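Local coordinates for UV damage endonuclease (Sulfolobus acidocaldarius, PDB 3TC3), which probably cleaves DNA at ultraviolet and other lesions as a manganese-binding TIM-barrel endonuclease of the UvdE family, opening the way to excision repair, at residues A[33-38]-A[58-63]; A[120-125]-A[141-146]; A[172-177]-A[207-212]; A[276-281]-A[304-309]. All blocks are in the same frame, centred on the assembly; numbering follows the deposited sequence. Where two conformers were deposited one is given.

Interaction 1 (A[33-38]-A[58-63]); sequences LGCKAD and NLLCLK
The torsions of two cysteines set up this contact: in C61, SG lies anti to the carbonyl carbon (chi1 -77°), while in C35 chi1 is -136°, an unstaggered value that swings SG over to the helix. The two sulfurs are joined in a disulfide with chi3 of -62°, and SG of C35 to SG of C61 measures 2.0 Å. The bridge is compact, its flanking carbons C35 CB and C61 CB lying only 3.4 Å apart.

Two residues further on, the loop lies close against the helix. A37 CB meets C61 CB at 4.0 Å and also rests over the backbone of the same turn, 3.9 Å from L62 N. At the start of the segment 58-63, the amide of N58 is turned to the backbone of A37, with OD1 3.3 Å from A37 C. That is contact without bonding; K39 NZ donates to N58 OD1 and to K36 O alike, and N58 ND2 is taken by T83 O. K36 points away from the helix and pairs with D38 inside the loop, NZ to OD1 2.8 Å.

Chemically, a covalent link ties the loop after strand 22-27 to helix 48-71, the first helix of the barrel; such a crosslink is expected to limit how far the loop can move from the helix.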
loop_
_atom_site.group_PDB
_atom_site.type_symbol
_atom_site.label_atom_id
_atom_site.label_comp_id
_atom_site.label_asym_id
_atom_site.label_seq_id
_atom_site.Cartn_x
_atom_site.Cartn_y
_atom_site.Cartn_z
ATOM N N LEU A 33 -1.234 19.419 -6.853
ATOM C CA LEU A 33 -2.346 19.466 -7.813
ATOM C C LEU A 33 -3.630 20.094 -7.254
ATOM O O LEU A 33 -4.473 20.675 -8.030
ATOM C CB LEU A 33 -2.559 18.020 -8.378
ATOM C CG LEU A 33 -3.501 17.859 -9.545
ATOM C CD1 LEU A 33 -2.977 18.747 -10.693
ATOM C CD2 LEU A 33 -3.544 16.425 -9.920
ATOM N N GLY A 34 -3.910 19.966 -5.953
ATOM C CA GLY A 34 -5.041 20.613 -5.366
ATOM C C GLY A 34 -6.416 19.923 -5.601
ATOM O O GLY A 34 -7.459 20.578 -5.380
ATOM N N CYS A 35 -6.360 18.695 -6.171
ATOM C CA CYS A 35 -7.549 17.745 -6.304
ATOM C C CYS A 35 -7.439 16.694 -5.189
ATOM O O CYS A 35 -6.737 15.638 -5.349
ATOM C CB CYS A 35 -7.550 16.899 -7.624
ATOM S SG CYS A 35 -9.179 16.970 -8.206
ATOM N N LYS A 36 -8.128 16.878 -4.088
ATOM C CA LYS A 36 -8.005 15.881 -3.021
ATOM C C LYS A 36 -8.706 14.538 -3.315
ATOM O O LYS A 36 -9.919 14.484 -3.575
ATOM C CB LYS A 36 -8.462 16.533 -1.752
ATOM C CG LYS A 36 -8.511 15.681 -0.563
ATOM C CD LYS A 36 -8.942 16.602 0.586
ATOM C CE LYS A 36 -8.973 15.903 1.961
ATOM N NZ LYS A 36 -7.669 15.428 2.392
ATOM N N ALA A 37 -7.902 13.460 -3.273
ATOM C CA ALA A 37 -8.400 12.145 -3.659
ATOM C C ALA A 37 -8.732 11.257 -2.440
ATOM O O ALA A 37 -9.139 10.076 -2.630
ATOM C CB ALA A 37 -7.389 11.402 -4.609
ATOM N N ASP A 38 -8.470 11.760 -1.218
ATOM C CA ASP A 38 -8.495 10.949 0.018
ATOM C C ASP A 38 -9.496 11.496 1.056
ATOM O O ASP A 38 -9.324 11.339 2.257
ATOM C CB ASP A 38 -7.131 10.849 0.616
ATOM C CG ASP A 38 -6.595 12.218 1.128
ATOM O OD1 ASP A 38 -7.135 13.266 0.727
ATOM O OD2 ASP A 38 -5.591 12.180 1.874
ATOM N N ASN A 58 -13.599 12.098 -5.146
ATOM C CA ASN A 58 -12.308 11.423 -4.958
ATOM C C ASN A 58 -11.804 10.792 -6.242
ATOM O O ASN A 58 -10.584 10.824 -6.537
ATOM C CB ASN A 58 -12.395 10.332 -3.868
ATOM C CG ASN A 58 -12.396 10.867 -2.418
ATOM O OD1 ASN A 58 -11.892 11.979 -2.120
ATOM N ND2 ASN A 58 -12.803 10.001 -1.478
ATOM N N LEU A 59 -12.710 10.128 -6.951
ATOM C CA LEU A 59 -12.327 9.377 -8.101
ATOM C C LEU A 59 -11.909 10.345 -9.232
ATOM O O LEU A 59 -11.014 10.039 -10.023
ATOM C CB LEU A 59 -13.440 8.435 -8.506
ATOM C CG LEU A 59 -13.627 7.237 -7.547
ATOM C CD1 LEU A 59 -15.012 6.598 -7.736
ATOM C CD2 LEU A 59 -12.533 6.191 -7.826
ATOM N N LEU A 60 -12.665 11.439 -9.432
ATOM C CA LEU A 60 -12.241 12.519 -10.374
ATOM C C LEU A 60 -10.797 12.953 -10.140
ATOM O O LEU A 60 -9.967 13.077 -11.081
ATOM C CB LEU A 60 -13.145 13.754 -10.225
ATOM C CG LEU A 60 -12.802 14.888 -11.245
ATOM C CD1 LEU A 60 -14.059 15.411 -11.922
ATOM C CD2 LEU A 60 -11.855 16.092 -10.801
ATOM N N CYS A 61 -10.484 13.226 -8.863
ATOM C CA CYS A 61 -9.162 13.668 -8.452
ATOM C C CYS A 61 -8.174 12.551 -8.661
ATOM O O CYS A 61 -7.077 12.801 -9.163
ATOM C CB CYS A 61 -9.241 14.058 -7.025
ATOM S SG CYS A 61 -10.032 15.730 -6.825
ATOM N N LEU A 62 -8.562 11.308 -8.318
ATOM C CA LEU A 62 -7.639 10.162 -8.644
ATOM C C LEU A 62 -7.292 10.099 -10.120
ATOM O O LEU A 62 -6.130 9.914 -10.434
ATOM C CB LEU A 62 -8.276 8.825 -8.156
ATOM C CG LEU A 62 -7.409 7.561 -8.443
ATOM C CD1 LEU A 62 -5.963 7.559 -7.821
ATOM C CD2 LEU A 62 -8.185 6.327 -7.965
ATOM N N LYS A 63 -8.281 10.297 -11.035
ATOM C CA LYS A 63 -7.965 10.262 -12.448
ATOM C C LYS A 63 -7.010 11.390 -12.772
ATOM O O LYS A 63 -6.039 11.165 -13.462
ATOM C CB LYS A 63 -9.248 10.441 -13.287
ATOM C CG LYS A 63 -9.007 10.386 -14.777
ATOM C CD LYS A 63 -8.590 9.021 -15.343
ATOM C CE LYS A 63 -8.179 9.092 -16.859
ATOM N NZ LYS A 63 -9.335 9.456 -17.802
#

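Interaction 2 (A[120-125]-A[141-146]); sequences MHPGQY and MELKYH
Apolar and CH-pi packing joins a loop to a helix in this TIM barrel: segment 120-125 leaves the C-terminal end of strand 117-120, and its partner, segment 141-146, lies on helix 133-153, which follows the loop. The CH-pi evidence is P122 CB, 4.0 Å from the centroid of the H146 ring and 29° off its normal, hence over a face. P122 CG also reaches L143 CD2, at 4.0 Å. M120 approaches the imidazole elsewhere: its CB lies at the edge in the ring plane, and the chain bends at chi3 to bring CE within 3.4 Å of H146 CD2, obliquely. I159 of the next strand touches P122, L143 and H146. H121, between the two packing residues, points away from the helix, its side chain, in the conformer given, about 6 Å from the manganese ion. The ring of H146 is held at both nitrogens: NE2 bonds to S81 OG, and ND1 donates to E142 O at 2.8 Å with an N-H...O angle of 164°.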
loop_
_atom_site.group_PDB
_atom_site.type_symbol
_atom_site.label_atom_id
_atom_site.label_comp_id
_atom_site.label_asym_id
_atom_site.label_seq_id
_atom_site.Cartn_x
_atom_site.Cartn_y
_atom_site.Cartn_z
ATOM N N MET A 120 -2.547 -0.722 -2.330
ATOM C CA MET A 120 -3.384 -0.076 -1.328
ATOM C C MET A 120 -2.913 -0.612 -0.005
ATOM O O MET A 120 -2.501 -1.766 0.097
ATOM C CB MET A 120 -4.880 -0.381 -1.473
ATOM C CG MET A 120 -5.460 0.135 -2.856
ATOM S SD MET A 120 -7.289 -0.120 -2.891
ATOM C CE MET A 120 -7.799 1.232 -1.796
ATOM N N HIS A 121 -3.125 0.196 1.064
ATOM C CA HIS A 121 -2.756 -0.249 2.449
ATOM C C HIS A 121 -3.924 0.142 3.338
ATOM O O HIS A 121 -4.099 1.298 3.702
ATOM C CB HIS A 121 -1.488 0.527 2.867
ATOM C CG HIS A 121 -1.004 0.295 4.302
ATOM N ND1 HIS A 121 -1.548 0.884 5.367
ATOM C CD2 HIS A 121 0.123 -0.390 4.767
ATOM C CE1 HIS A 121 -0.846 0.564 6.488
ATOM N NE2 HIS A 121 0.191 -0.199 6.119
ATOM N N PRO A 122 -4.683 -0.824 3.766
ATOM C CA PRO A 122 -5.830 -0.526 4.650
ATOM C C PRO A 122 -5.453 0.049 6.006
ATOM O O PRO A 122 -6.335 0.587 6.683
ATOM C CB PRO A 122 -6.552 -1.893 4.860
ATOM C CG PRO A 122 -5.884 -2.750 4.063
ATOM C CD PRO A 122 -4.637 -2.230 3.358
ATOM N N GLY A 123 -4.229 -0.189 6.455
ATOM C CA GLY A 123 -3.741 0.370 7.774
ATOM C C GLY A 123 -4.164 -0.396 9.017
ATOM O O GLY A 123 -4.604 -1.524 8.929
ATOM N N GLN A 124 -3.929 0.224 10.183
ATOM C CA GLN A 124 -3.865 -0.444 11.460
ATOM C C GLN A 124 -5.130 -1.092 11.880
ATOM O O GLN A 124 -5.044 -2.037 12.663
ATOM C CB GLN A 124 -3.434 0.618 12.543
ATOM C CG GLN A 124 -4.089 0.406 13.908
ATOM C CD GLN A 124 -3.424 1.213 14.959
ATOM O OE1 GLN A 124 -3.686 2.408 15.065
ATOM N NE2 GLN A 124 -2.534 0.591 15.712
ATOM N N TYR A 125 -6.310 -0.695 11.387
ATOM C CA TYR A 125 -7.438 -1.458 11.889
ATOM C C TYR A 125 -7.692 -2.810 11.215
ATOM O O TYR A 125 -8.504 -3.568 11.770
ATOM C CB TYR A 125 -8.712 -0.699 12.167
ATOM C CG TYR A 125 -8.428 0.500 13.123
ATOM C CD1 TYR A 125 -8.066 0.315 14.515
ATOM C CD2 TYR A 125 -8.421 1.807 12.608
ATOM C CE1 TYR A 125 -7.776 1.395 15.328
ATOM C CE2 TYR A 125 -8.155 2.892 13.434
ATOM C CZ TYR A 125 -7.824 2.700 14.765
ATOM O OH TYR A 125 -7.586 3.848 15.513
ATOM N N MET A 141 -13.962 -7.667 6.167
ATOM C CA MET A 141 -14.861 -6.686 5.504
ATOM C C MET A 141 -14.072 -5.548 4.874
ATOM O O MET A 141 -14.384 -5.157 3.704
ATOM C CB MET A 141 -16.004 -6.164 6.415
ATOM C CG MET A 141 -16.942 -7.272 6.754
ATOM S SD MET A 141 -17.811 -8.136 5.352
ATOM C CE MET A 141 -16.651 -9.483 4.597
ATOM N N GLU A 142 -13.074 -5.022 5.615
ATOM C CA GLU A 142 -12.277 -3.923 5.034
ATOM C C GLU A 142 -11.457 -4.434 3.829
ATOM O O GLU A 142 -11.337 -3.756 2.809
ATOM C CB GLU A 142 -11.453 -3.328 6.161
ATOM C CG GLU A 142 -10.650 -2.093 5.751
ATOM C CD GLU A 142 -11.415 -0.879 5.254
ATOM O OE1 GLU A 142 -12.665 -0.815 5.224
ATOM O OE2 GLU A 142 -10.703 0.086 4.939
ATOM N N LEU A 143 -10.877 -5.626 3.995
ATOM C CA LEU A 143 -10.130 -6.248 2.862
ATOM C C LEU A 143 -11.017 -6.522 1.651
ATOM O O LEU A 143 -10.567 -6.238 0.502
ATOM C CB LEU A 143 -9.440 -7.554 3.347
ATOM C CG LEU A 143 -8.266 -7.301 4.271
ATOM C CD1 LEU A 143 -7.869 -8.659 4.902
ATOM C CD2 LEU A 143 -7.102 -6.558 3.629
ATOM N N LYS A 144 -12.264 -6.955 1.897
ATOM C CA LYS A 144 -13.210 -7.199 0.793
ATOM C C LYS A 144 -13.526 -5.896 0.046
ATOM O O LYS A 144 -13.529 -5.864 -1.185
ATOM C CB LYS A 144 -14.500 -7.749 1.404
ATOM C CG LYS A 144 -15.537 -7.846 0.330
ATOM C CD LYS A 144 -16.845 -8.405 0.880
ATOM C CE LYS A 144 -17.828 -8.681 -0.306
ATOM N NZ LYS A 144 -18.221 -7.420 -0.960
ATOM N N TYR A 145 -13.656 -4.753 0.770
ATOM C CA TYR A 145 -13.837 -3.490 0.048
ATOM C C TYR A 145 -12.634 -3.131 -0.838
ATOM O O TYR A 145 -12.822 -2.646 -1.964
ATOM C CB TYR A 145 -14.091 -2.339 1.103
ATOM C CG TYR A 145 -13.609 -0.954 0.691
ATOM C CD1 TYR A 145 -13.997 -0.357 -0.515
ATOM C CD2 TYR A 145 -12.701 -0.244 1.544
ATOM C CE1 TYR A 145 -13.491 0.902 -0.929
ATOM C CE2 TYR A 145 -12.266 1.002 1.172
ATOM C CZ TYR A 145 -12.667 1.562 -0.069
ATOM O OH TYR A 145 -12.183 2.761 -0.494
ATOM N N HIS A 146 -11.433 -3.386 -0.333
ATOM C CA HIS A 146 -10.258 -3.089 -1.159
ATOM C C HIS A 146 -10.207 -3.928 -2.424
ATOM O O HIS A 146 -9.938 -3.401 -3.480
ATOM C CB HIS A 146 -8.971 -3.283 -0.319
ATOM C CG HIS A 146 -8.739 -2.141 0.685
ATOM N ND1 HIS A 146 -9.544 -1.917 1.794
ATOM C CD2 HIS A 146 -7.822 -1.085 0.635
ATOM C CE1 HIS A 146 -9.093 -0.771 2.425
ATOM N NE2 HIS A 146 -8.054 -0.299 1.733
#

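Interaction 3 (A[172-177]-A[207-212]); sequences ESLNRF and LWISER
Apolar contacts carry most of this packing, and they centre on L174 and I209. L174 CD2 meets I209 CD1 at 3.6 Å, the two chains slanting across each other. The same methyl of I209 lies 3.9 Å from F177 CD1, where it comes to the ring obliquely. F177 has CG anti to its own nitrogen (chi1 179°) whereas I209 CG1 is anti to the carbonyl carbon; these settings turn the ring and the ethyl branch toward each other, and I209 CG2 adds a second touch on F177 CE1 at 3.9 Å.

W208 makes a second patch through its indole. L174 CB touches its CZ3 at 3.8 Å, and N175 OD1 comes to the ring edge near its plane, 3.5 Å from CH2, with amide and indole planes 75° apart. The oxygen therefore faces ring C-H groups and not the pi cloud.

Within its own segment, R212 lays its guanidinium over a face of the indole, CZ 3.2 Å above the plane and toward the rim, while its NH1 donates to W208 O along an in-plane lone pair at 2.9 Å.

Helices 170-181 and 203-213 pack side by side on the outside of the TIM barrel, with strand 192-195 between them in sequence. Their segments run at 36° with axes 10.5 Å apart, and I194 of that strand touches both F177 and I209 from the barrel side.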
loop_
_atom_site.group_PDB
_atom_site.type_symbol
_atom_site.label_atom_id
_atom_site.label_comp_id
_atom_site.label_asym_id
_atom_site.label_seq_id
_atom_site.Cartn_x
_atom_site.Cartn_y
_atom_site.Cartn_z
ATOM N N GLU A 172 2.452 -18.107 18.055
ATOM C CA GLU A 172 0.973 -18.282 18.000
ATOM C C GLU A 172 0.376 -17.269 17.038
ATOM O O GLU A 172 -0.551 -17.580 16.297
ATOM C CB GLU A 172 0.331 -18.104 19.368
ATOM C CG GLU A 172 0.510 -19.425 20.192
ATOM C CD GLU A 172 -0.344 -19.535 21.441
ATOM O OE1 GLU A 172 -1.525 -19.116 21.409
ATOM O OE2 GLU A 172 0.194 -20.114 22.460
ATOM N N SER A 173 0.959 -16.088 17.095
ATOM C CA SER A 173 0.425 -14.964 16.263
ATOM C C SER A 173 0.704 -15.186 14.794
ATOM O O SER A 173 -0.154 -14.839 13.933
ATOM C CB SER A 173 1.022 -13.632 16.732
ATOM O OG SER A 173 0.475 -13.225 18.034
ATOM N N LEU A 174 1.868 -15.774 14.454
ATOM C CA LEU A 174 2.142 -16.146 13.046
ATOM C C LEU A 174 1.183 -17.259 12.539
ATOM O O LEU A 174 0.692 -17.207 11.377
ATOM C CB LEU A 174 3.642 -16.625 12.810
ATOM C CG LEU A 174 4.622 -15.518 13.155
ATOM C CD1 LEU A 174 6.040 -16.138 13.010
ATOM C CD2 LEU A 174 4.483 -14.341 12.186
ATOM N N ASN A 175 0.942 -18.268 13.406
ATOM C CA ASN A 175 0.080 -19.328 12.975
ATOM C C ASN A 175 -1.383 -18.869 12.882
ATOM O O ASN A 175 -2.041 -19.283 11.912
ATOM C CB ASN A 175 0.306 -20.522 13.877
ATOM C CG ASN A 175 1.586 -21.312 13.428
ATOM O OD1 ASN A 175 1.758 -21.678 12.211
ATOM N ND2 ASN A 175 2.475 -21.520 14.350
ATOM N N ARG A 176 -1.804 -17.955 13.752
ATOM C CA ARG A 176 -3.178 -17.381 13.625
ATOM C C ARG A 176 -3.256 -16.580 12.298
ATOM O O ARG A 176 -4.276 -16.651 11.585
ATOM C CB ARG A 176 -3.571 -16.386 14.726
ATOM C CG ARG A 176 -3.780 -17.071 16.099
ATOM C CD ARG A 176 -4.571 -16.113 17.059
ATOM N NE ARG A 176 -4.029 -14.738 17.092
ATOM C CZ ARG A 176 -2.968 -14.378 17.794
ATOM N NH1 ARG A 176 -2.336 -15.275 18.608
ATOM N NH2 ARG A 176 -2.522 -13.140 17.718
ATOM N N PHE A 177 -2.174 -15.902 11.930
ATOM C CA PHE A 177 -2.273 -15.179 10.655
ATOM C C PHE A 177 -2.499 -16.145 9.503
ATOM O O PHE A 177 -3.299 -15.911 8.608
ATOM C CB PHE A 177 -0.990 -14.390 10.449
ATOM C CG PHE A 177 -0.989 -13.616 9.148
ATOM C CD1 PHE A 177 -0.658 -14.239 7.909
ATOM C CD2 PHE A 177 -1.304 -12.254 9.166
ATOM C CE1 PHE A 177 -0.741 -13.496 6.761
ATOM C CE2 PHE A 177 -1.406 -11.527 7.962
ATOM C CZ PHE A 177 -1.075 -12.141 6.745
ATOM N N LEU A 207 9.043 -13.663 6.086
ATOM C CA LEU A 207 9.532 -14.710 5.155
ATOM C C LEU A 207 8.995 -16.083 5.655
ATOM O O LEU A 207 8.681 -16.963 4.832
ATOM C CB LEU A 207 11.048 -14.706 5.157
ATOM C CG LEU A 207 11.649 -13.507 4.418
ATOM C CD1 LEU A 207 13.200 -13.514 4.532
ATOM C CD2 LEU A 207 11.243 -13.515 2.955
ATOM N N TRP A 208 8.854 -16.244 6.988
ATOM C CA TRP A 208 8.350 -17.542 7.528
ATOM C C TRP A 208 6.929 -17.726 7.068
ATOM O O TRP A 208 6.504 -18.839 6.696
ATOM C CB TRP A 208 8.501 -17.477 9.035
ATOM C CG TRP A 208 8.271 -18.804 9.717
ATOM C CD1 TRP A 208 9.227 -19.782 10.006
ATOM C CD2 TRP A 208 6.997 -19.352 10.175
ATOM N NE1 TRP A 208 8.644 -20.845 10.642
ATOM C CE2 TRP A 208 7.331 -20.646 10.803
ATOM C CE3 TRP A 208 5.655 -18.887 10.212
ATOM C CZ2 TRP A 208 6.324 -21.478 11.342
ATOM C CZ3 TRP A 208 4.666 -19.733 10.820
ATOM C CH2 TRP A 208 5.030 -20.958 11.372
ATOM N N ILE A 209 6.124 -16.650 7.137
ATOM C CA ILE A 209 4.762 -16.688 6.639
ATOM C C ILE A 209 4.751 -16.975 5.136
ATOM O O ILE A 209 3.987 -17.860 4.705
ATOM C CB ILE A 209 3.982 -15.390 6.971
ATOM C CG1 ILE A 209 3.761 -15.260 8.482
ATOM C CG2 ILE A 209 2.661 -15.371 6.120
ATOM C CD1 ILE A 209 3.108 -13.924 8.856
ATOM N N SER A 210 5.546 -16.245 4.355
ATOM C CA SER A 210 5.524 -16.406 2.907
ATOM C C SER A 210 5.833 -17.819 2.501
ATOM O O SER A 210 5.205 -18.339 1.563
ATOM C CB SER A 210 6.547 -15.442 2.277
ATOM O OG SER A 210 6.461 -15.449 0.860
ATOM N N GLU A 211 6.806 -18.475 3.170
ATOM C CA GLU A 211 7.219 -19.809 2.776
ATOM C C GLU A 211 6.036 -20.795 2.833
ATOM O O GLU A 211 5.997 -21.731 2.037
ATOM C CB GLU A 211 8.357 -20.289 3.704
ATOM C CG GLU A 211 8.817 -21.627 3.370
ATOM C CD GLU A 211 9.922 -21.554 2.335
ATOM O OE1 GLU A 211 10.327 -20.408 1.980
ATOM O OE2 GLU A 211 10.379 -22.628 1.888
ATOM N N ARG A 212 5.105 -20.551 3.745
ATOM C CA ARG A 212 3.942 -21.464 4.000
ATOM C C ARG A 212 2.688 -20.991 3.295
ATOM O O ARG A 212 1.646 -21.708 3.401
ATOM C CB ARG A 212 3.771 -21.541 5.532
ATOM C CG ARG A 212 4.907 -22.342 6.130
ATOM C CD ARG A 212 5.079 -21.896 7.634
ATOM N NE ARG A 212 6.165 -22.650 8.177
ATOM C CZ ARG A 212 7.455 -22.451 7.979
ATOM N NH1 ARG A 212 7.874 -21.376 7.249
ATOM N NH2 ARG A 212 8.381 -23.289 8.483
#

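Interaction 4 (A[276-281]-A[304-309]); sequences FVNEVD and KELNKL
K308 reaches across to the end of helix 270-279 and donates from NZ to two backbone oxygens, V277 O and V280 O, each at 2.8 Å. This joins the last two helices of the TIM barrel, 270-279 and 293-305, at their C-terminal ends. The donor sits 22° from the carbonyl plane of V277 and 27° from that of V280. At V277 O, near the C-terminal end of its helix, the ammonium would probably interact favourably with the helix dipole. D281 slants across the aliphatic part of K308, OD2 to CD 3.6 Å; with OD2 4.6 Å from K308 NZ, the charges are near but not paired. Beside this, V277 CG2 presses on L306 CD1 at a tight 3.4 Å.

Further out, N307, with positive phi, is the C-prime residue of a Schellman motif (K308 N to L303 O, N307 N to K304 O), and K308 follows it, bonding through its backbone to M22. V277 O serves two donors, K308 NZ and V280 N, which approach it from opposite faces of its carbonyl plane.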
loop_
_atom_site.group_PDB
_atom_site.type_symbol
_atom_site.label_atom_id
_atom_site.label_comp_id
_atom_site.label_asym_id
_atom_site.label_seq_id
_atom_site.Cartn_x
_atom_site.Cartn_y
_atom_site.Cartn_z
ATOM N N PHE A 276 20.597 4.419 -1.226
ATOM C CA PHE A 276 19.713 3.299 -1.324
ATOM C C PHE A 276 19.613 2.737 -2.749
ATOM O O PHE A 276 19.661 1.511 -2.960
ATOM C CB PHE A 276 18.309 3.783 -0.840
ATOM C CG PHE A 276 17.323 2.681 -0.778
ATOM C CD1 PHE A 276 17.317 1.828 0.351
ATOM C CD2 PHE A 276 16.408 2.494 -1.782
ATOM C CE1 PHE A 276 16.425 0.820 0.485
ATOM C CE2 PHE A 276 15.440 1.379 -1.661
ATOM C CZ PHE A 276 15.537 0.521 -0.563
ATOM N N VAL A 277 19.372 3.592 -3.708
ATOM C CA VAL A 277 19.102 3.061 -5.053
ATOM C C VAL A 277 20.405 2.480 -5.658
ATOM O O VAL A 277 20.297 1.690 -6.586
ATOM C CB VAL A 277 18.529 4.077 -6.032
ATOM C CG1 VAL A 277 17.093 4.483 -5.641
ATOM C CG2 VAL A 277 19.373 5.237 -6.150
ATOM N N ASN A 278 21.561 2.987 -5.218
ATOM C CA ASN A 278 22.790 2.526 -5.880
ATOM C C ASN A 278 22.996 1.044 -5.535
ATOM O O ASN A 278 23.770 0.366 -6.224
ATOM C CB ASN A 278 24.022 3.473 -5.639
ATOM C CG ASN A 278 24.034 4.699 -6.590
ATOM O OD1 ASN A 278 24.125 4.535 -7.805
ATOM N ND2 ASN A 278 23.913 5.929 -6.033
ATOM N N GLU A 279 22.289 0.551 -4.531
ATOM C CA GLU A 279 22.327 -0.827 -4.043
ATOM C C GLU A 279 21.312 -1.756 -4.738
ATOM O O GLU A 279 21.474 -2.967 -4.774
ATOM C CB GLU A 279 22.055 -0.835 -2.523
ATOM C CG GLU A 279 23.073 -0.108 -1.686
ATOM C CD GLU A 279 24.420 -0.803 -1.722
ATOM O OE1 GLU A 279 24.428 -2.045 -1.616
ATOM O OE2 GLU A 279 25.455 -0.121 -1.891
ATOM N N VAL A 280 20.289 -1.168 -5.340
ATOM C CA VAL A 280 19.075 -1.894 -5.693
ATOM C C VAL A 280 18.715 -1.717 -7.207
ATOM O O VAL A 280 19.064 -0.697 -7.862
ATOM C CB VAL A 280 17.941 -1.396 -4.702
ATOM C CG1 VAL A 280 16.629 -1.850 -5.087
ATOM C CG2 VAL A 280 18.259 -1.838 -3.276
ATOM N N ASP A 281 17.987 -2.663 -7.794
ATOM C CA ASP A 281 17.369 -2.453 -9.108
ATOM C C ASP A 281 16.207 -3.382 -9.292
ATOM O O ASP A 281 15.975 -4.275 -8.452
ATOM C CB ASP A 281 18.372 -2.556 -10.297
ATOM C CG ASP A 281 17.913 -1.792 -11.580
ATOM O OD1 ASP A 281 16.766 -1.268 -11.743
ATOM O OD2 ASP A 281 18.780 -1.657 -12.504
ATOM N N LYS A 304 16.576 9.205 -13.096
ATOM C CA LYS A 304 16.830 9.499 -14.504
ATOM C C LYS A 304 18.342 9.689 -14.635
ATOM O O LYS A 304 18.973 9.191 -15.583
ATOM C CB LYS A 304 16.096 10.780 -14.948
ATOM C CG LYS A 304 14.612 10.567 -15.241
ATOM C CD LYS A 304 13.781 11.872 -15.423
ATOM C CE LYS A 304 13.995 12.451 -16.794
ATOM N NZ LYS A 304 12.895 13.363 -17.211
ATOM N N GLU A 305 18.909 10.403 -13.681
ATOM C CA GLU A 305 20.352 10.641 -13.680
ATOM C C GLU A 305 21.153 9.363 -13.580
ATOM O O GLU A 305 22.189 9.228 -14.226
ATOM C CB GLU A 305 20.734 11.668 -12.655
ATOM C CG GLU A 305 22.218 11.905 -12.636
ATOM C CD GLU A 305 22.696 12.209 -11.257
ATOM O OE1 GLU A 305 22.138 13.181 -10.705
ATOM O OE2 GLU A 305 23.626 11.494 -10.751
ATOM N N LEU A 306 20.647 8.404 -12.837
ATOM C CA LEU A 306 21.305 7.124 -12.665
ATOM C C LEU A 306 20.904 6.083 -13.728
ATOM O O LEU A 306 21.266 4.917 -13.612
ATOM C CB LEU A 306 21.023 6.598 -11.261
ATOM C CG LEU A 306 21.566 7.369 -10.068
ATOM C CD1 LEU A 306 20.967 6.728 -8.816
ATOM C CD2 LEU A 306 23.142 7.411 -10.039
ATOM N N ASN A 307 20.152 6.507 -14.753
ATOM C CA ASN A 307 19.640 5.602 -15.801
ATOM C C ASN A 307 18.915 4.393 -15.253
ATOM O O ASN A 307 19.007 3.294 -15.784
ATOM C CB ASN A 307 20.787 5.152 -16.727
ATOM C CG ASN A 307 21.424 6.309 -17.379
ATOM O OD1 ASN A 307 20.727 7.145 -17.941
ATOM N ND2 ASN A 307 22.757 6.410 -17.288
ATOM N N LYS A 308 18.205 4.601 -14.155
ATOM C CA LYS A 308 17.448 3.534 -13.522
ATOM C C LYS A 308 15.984 3.829 -13.470
ATOM O O LYS A 308 15.247 3.127 -12.743
ATOM C CB LYS A 308 17.967 3.255 -12.098
ATOM C CG LYS A 308 19.093 2.265 -12.157
ATOM C CD LYS A 308 19.174 1.526 -10.858
ATOM C CE LYS A 308 20.363 1.926 -10.067
ATOM N NZ LYS A 308 20.924 0.821 -9.215
ATOM N N LEU A 309 15.518 4.819 -14.217
ATOM C CA LEU A 309 14.078 5.107 -14.231
ATOM C C LEU A 309 13.306 4.258 -15.238
ATOM O O LEU A 309 13.656 4.223 -16.426
ATOM C CB LEU A 309 13.816 6.598 -14.478
ATOM C CG LEU A 309 12.317 6.993 -14.518
ATOM C CD1 LEU A 309 11.703 7.142 -13.154
ATOM C CD2 LEU A 309 12.199 8.310 -15.245
#

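How the interactions relate
All four contacts belong to the helical shell and loops of one TIM barrel, yet none shares a segment or touches another. Interactions 1 and 2 are alike in plan, each folding the loop after a strand onto the helix that follows it; one is fixed covalently, the other by ring packing. Interactions 3 and 4 instead join neighbouring helices, the former through largely buried apolar side chains with W208 and N175 at the rim, the latter through lysine-to-carbonyl bonds at helix ends. Interaction 3 is a buried contact although its centre is about 20 Å from the chain centre; the others are partly buried, interaction 2 lying nearest the centre, about 10 Å away, and closest to the metal.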